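Local structure of alpha-glucosidase (5HQA) at residues N583-A589 against T654-A660. The protein hydrolyses alpha-glucosidic bonds as a chloride-activated glycoside hydrolase of family 97, carrying a calcium ion at its acarbose-binding pocket. Residues are numbered along the deposited sequence; the frame is centred on the assembly and turned at random.
Sequences NDWYLGA and TAIRFKA
Asn583 meets the C-terminal end of strand 653-660 through its CB, 3.6 Å from Ala660 CB. The carboxylate of Asp584 splits its work: OD1 takes both NE and NH2 of Arg657, each at 2.9 Å, in a side-on salt bridge; the oxygen lies near the guanidinium plane, although the two flat groups are turned 46° apart. OD2 accepts the backbone N of Ala660 at 3.0 Å from above the carboxylate plane, and a water links it to Ala660 O. From Trp585 onward the strands pair antiparallel, Trp585, Leu587 and Ala589 forming hydrogen-bonded pairs with Phe658, Ile656 and Thr654; these six side chains share one face. Trp585 packs by its CB on Phe658 CB, while its indole leads away to hydrogen-bond Asp606. On the opposite face the Tyr586 ring runs alongside Arg657, whose CG stands anti to the backbone N (chi1 172°) and whose chain stays extended to NE; Tyr586 OH comes within 3.4 Å of Arg657 CD. A leucine in place of Arg657 would probably leave Asp584 OD1 without its two N-H donors and Asp549 without its salt-bridge partner. Leu587 CB touches the Phe658 ring edge at CE2, 3.8 Å away, and Leu587 CD2 makes apolar contact with Ile656 CD1. Gly588, paired with Ala655, gives a CA-H...O contact to Thr654 O (CA to O 3.3 Å). Both strands are central in the C-terminal domain's antiparallel sheet, flanked by strands 567-574 and 611-618; Leu644 and Leu646 of strand 643-648 pack on the Ile656 and Ala589 face, and Asp549, ending helix 541-549, salt-bridges Arg657 NH1 on the Tyr586 face.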
ATOM      1  N   ASN A 583      -5.310 -23.837  -9.997  1.00 19.66           N
ATOM      2  CA  ASN A 583      -4.188 -24.755 -10.128  1.00 19.79           C
ATOM      3  C   ASN A 583      -2.904 -24.115 -10.643  1.00 19.94           C
ATOM      4  O   ASN A 583      -1.835 -24.705 -10.463  1.00 21.18           O
ATOM      5  CB  ASN A 583      -4.559 -25.915 -11.054  1.00 21.46           C
ATOM      6  CG  ASN A 583      -5.725 -26.713 -10.533  1.00 25.34           C
ATOM      7  OD1 ASN A 583      -6.641 -27.050 -11.283  1.00 30.00           O
ATOM      8  ND2 ASN A 583      -5.707 -27.010  -9.241  1.00 21.27           N
ATOM      9  N   ASP A 584      -2.968 -22.941 -11.277  1.00 19.08           N
ATOM     10  CA  ASP A 584      -1.771 -22.343 -11.859  1.00 17.22           C
ATOM     11  C   ASP A 584      -0.979 -21.541 -10.829  1.00 19.07           C
ATOM     12  O   ASP A 584      -1.549 -20.881  -9.952  1.00 16.90           O
ATOM     13  CB  ASP A 584      -2.130 -21.429 -13.028  1.00 16.21           C
ATOM     14  CG  ASP A 584      -2.599 -22.188 -14.240  1.00 18.18           C
ATOM     15  OD1 ASP A 584      -2.844 -21.529 -15.275  1.00 18.61           O
ATOM     16  OD2 ASP A 584      -2.718 -23.436 -14.163  1.00 19.65           O
ATOM     17  N   TRP A 585       0.344 -21.598 -10.957  1.00 17.44           N
ATOM     18  CA  TRP A 585       1.271 -20.728 -10.247  1.00 16.05           C
ATOM     19  C   TRP A 585       1.801 -19.665 -11.198  1.00 16.41           C
ATOM     20  O   TRP A 585       1.835 -19.850 -12.416  1.00 15.63           O
ATOM     21  CB  TRP A 585       2.451 -21.514  -9.675  1.00 15.57           C
ATOM     22  CG  TRP A 585       2.157 -22.293  -8.432  1.00 17.50           C
ATOM     23  CD1 TRP A 585       1.639 -23.557  -8.350  1.00 19.15           C
ATOM     24  CD2 TRP A 585       2.407 -21.871  -7.090  1.00 17.12           C
ATOM     25  NE1 TRP A 585       1.541 -23.943  -7.031  1.00 18.15           N
ATOM     26  CE2 TRP A 585       2.006 -22.925  -6.239  1.00 16.32           C
ATOM     27  CE3 TRP A 585       2.929 -20.699  -6.522  1.00 17.05           C
ATOM     28  CZ2 TRP A 585       2.105 -22.841  -4.852  1.00 15.78           C
ATOM     29  CZ3 TRP A 585       3.020 -20.615  -5.140  1.00 15.97           C
ATOM     30  CH2 TRP A 585       2.611 -21.684  -4.323  1.00 17.28           C
ATOM     31  N   TYR A 586       2.231 -18.548 -10.620  1.00 13.59           N
ATOM     32  CA  TYR A 586       2.822 -17.456 -11.376  1.00 13.77           C
ATOM     33  C   TYR A 586       4.083 -16.990 -10.669  1.00 14.51           C
ATOM     34  O   TYR A 586       4.185 -17.078  -9.446  1.00 15.30           O
ATOM     35  CB  TYR A 586       1.844 -16.292 -11.520  1.00 14.53           C
ATOM     36  CG  TYR A 586       0.767 -16.569 -12.538  1.00 14.42           C
ATOM     37  CD1 TYR A 586      -0.312 -17.398 -12.234  1.00 15.33           C
ATOM     38  CD2 TYR A 586       0.843 -16.018 -13.811  1.00 14.66           C
ATOM     39  CE1 TYR A 586      -1.291 -17.669 -13.182  1.00 16.36           C
ATOM     40  CE2 TYR A 586      -0.129 -16.273 -14.756  1.00 15.43           C
ATOM     41  CZ  TYR A 586      -1.188 -17.098 -14.439  1.00 16.69           C
ATOM     42  OH  TYR A 586      -2.150 -17.341 -15.386  1.00 16.65           O
ATOM     43  N   LEU A 587       5.046 -16.497 -11.440  1.00 13.08           N
ATOM     44  CA  LEU A 587       6.263 -15.954 -10.861  1.00 13.06           C
ATOM     45  C   LEU A 587       6.569 -14.606 -11.499  1.00 15.19           C
ATOM     46  O   LEU A 587       6.377 -14.420 -12.706  1.00 15.06           O
ATOM     47  CB  LEU A 587       7.450 -16.921 -11.048  1.00 13.36           C
ATOM     48  CG  LEU A 587       8.818 -16.471 -10.522  1.00 14.67           C
ATOM     49  CD1 LEU A 587       9.623 -17.667 -10.039  1.00 14.83           C
ATOM     50  CD2 LEU A 587       9.599 -15.693 -11.586  1.00 12.49           C
ATOM     51  N   GLY A 588       7.048 -13.671 -10.690  1.00 11.42           N
ATOM     52  CA  GLY A 588       7.574 -12.434 -11.227  1.00 12.15           C
ATOM     53  C   GLY A 588       8.878 -12.100 -10.534  1.00 14.44           C
ATOM     54  O   GLY A 588       9.015 -12.305  -9.322  1.00 12.49           O
ATOM     55  N   ALA A 589       9.857 -11.611 -11.291  1.00 13.88           N
ATOM     56  CA  ALA A 589      11.126 -11.175 -10.721  1.00 11.74           C
ATOM     57  C   ALA A 589      11.534  -9.867 -11.386  1.00 12.82           C
ATOM     58  O   ALA A 589      11.312  -9.688 -12.585  1.00 13.06           O
ATOM     59  CB  ALA A 589      12.220 -12.235 -10.913  1.00 11.26           C
ATOM     60  N   THR A 654      11.421 -10.992 -15.273  1.00 12.34           N
ATOM     61  CA  THR A 654      10.883 -12.205 -15.873  1.00 12.96           C
ATOM     62  C   THR A 654       9.506 -12.450 -15.284  1.00 15.25           C
ATOM     63  O   THR A 654       9.297 -12.260 -14.081  1.00 15.09           O
ATOM     64  CB  THR A 654      11.785 -13.429 -15.627  1.00 17.82           C
ATOM     65  OG1 THR A 654      12.990 -13.283 -16.382  1.00 24.78           O
ATOM     66  CG2 THR A 654      11.111 -14.713 -16.089  1.00 15.15           C
ATOM     67  N   ALA A 655       8.568 -12.846 -16.143  1.00 12.87           N
ATOM     68  CA  ALA A 655       7.225 -13.225 -15.737  1.00 12.21           C
ATOM     69  C   ALA A 655       6.961 -14.631 -16.244  1.00 14.97           C
ATOM     70  O   ALA A 655       7.290 -14.951 -17.393  1.00 14.78           O
ATOM     71  CB  ALA A 655       6.180 -12.257 -16.306  1.00 12.14           C
ATOM     72  N   ILE A 656       6.379 -15.481 -15.396  1.00 13.09           N
ATOM     73  CA  ILE A 656       6.143 -16.873 -15.764  1.00 13.44           C
ATOM     74  C   ILE A 656       4.735 -17.276 -15.368  1.00 15.63           C
ATOM     75  O   ILE A 656       4.304 -17.018 -14.239  1.00 15.20           O
ATOM     76  CB  ILE A 656       7.152 -17.826 -15.102  1.00 14.60           C
ATOM     77  CG1 ILE A 656       8.581 -17.384 -15.402  1.00 15.24           C
ATOM     78  CG2 ILE A 656       6.910 -19.269 -15.579  1.00 14.39           C
ATOM     79  CD1 ILE A 656       9.604 -18.262 -14.752  1.00 16.01           C
ATOM     80  N   ARG A 657       4.030 -17.930 -16.283  1.00 15.94           N
ATOM     81  CA  ARG A 657       2.817 -18.664 -15.955  1.00 14.58           C
ATOM     82  C   ARG A 657       3.161 -20.149 -15.908  1.00 15.14           C
ATOM     83  O   ARG A 657       3.642 -20.707 -16.897  1.00 17.86           O
ATOM     84  CB  ARG A 657       1.709 -18.410 -16.979  1.00 15.40           C
ATOM     85  CG  ARG A 657       0.513 -19.312 -16.765  1.00 15.58           C
ATOM     86  CD  ARG A 657      -0.577 -19.096 -17.791  1.00 16.92           C
ATOM     87  NE  ARG A 657      -1.677 -20.018 -17.513  1.00 18.77           N
ATOM     88  CZ  ARG A 657      -2.716 -20.213 -18.320  1.00 21.07           C
ATOM     89  NH1 ARG A 657      -2.799 -19.551 -19.467  1.00 20.16           N
ATOM     90  NH2 ARG A 657      -3.667 -21.076 -17.977  1.00 20.54           N
ATOM     91  N   PHE A 658       2.946 -20.780 -14.756  1.00 15.15           N
ATOM     92  CA  PHE A 658       3.103 -22.226 -14.620  1.00 15.79           C
ATOM     93  C   PHE A 658       1.722 -22.833 -14.805  1.00 19.27           C
ATOM     94  O   PHE A 658       0.919 -22.877 -13.868  1.00 19.41           O
ATOM     95  CB  PHE A 658       3.701 -22.594 -13.267  1.00 17.13           C
ATOM     96  CG  PHE A 658       5.096 -22.096 -13.074  1.00 16.62           C
ATOM     97  CD1 PHE A 658       6.174 -22.825 -13.558  1.00 17.68           C
ATOM     98  CD2 PHE A 658       5.333 -20.901 -12.412  1.00 14.52           C
ATOM     99  CE1 PHE A 658       7.470 -22.368 -13.383  1.00 17.39           C
ATOM    100  CE2 PHE A 658       6.628 -20.430 -12.234  1.00 15.30           C
ATOM    101  CZ  PHE A 658       7.697 -21.166 -12.719  1.00 17.00           C
ATOM    102  N   LYS A 659       1.438 -23.288 -16.021  1.00 16.96           N
ATOM    103  CA  LYS A 659       0.117 -23.811 -16.342  1.00 17.59           C
ATOM    104  C   LYS A 659       0.044 -25.272 -15.912  1.00 20.58           C
ATOM    105  O   LYS A 659       0.762 -26.118 -16.454  1.00 20.38           O
ATOM    106  CB  LYS A 659      -0.157 -23.655 -17.832  1.00 18.10           C
ATOM    107  CG  LYS A 659      -1.479 -24.212 -18.287  1.00 23.97           C
ATOM    108  CD  LYS A 659      -1.550 -24.116 -19.807  1.00 30.51           C
ATOM    109  CE  LYS A 659      -2.966 -24.275 -20.306  1.00 38.41           C
ATOM    110  NZ  LYS A 659      -3.018 -24.049 -21.777  0.71 41.76           N
ATOM    111  N   ALA A 660      -0.817 -25.568 -14.936  1.00 20.59           N
ATOM    112  CA  ALA A 660      -1.022 -26.951 -14.519  1.00 20.76           C
ATOM    113  C   ALA A 660      -1.594 -27.746 -15.678  1.00 21.44           C
ATOM    114  O   ALA A 660      -2.508 -27.282 -16.365  1.00 23.03           O
ATOM    115  CB  ALA A 660      -1.965 -27.020 -13.318  1.00 19.37           C
TER
HETATM  116  O   HOH W   1      -4.252 -25.030 -15.671  1.00 25.01           O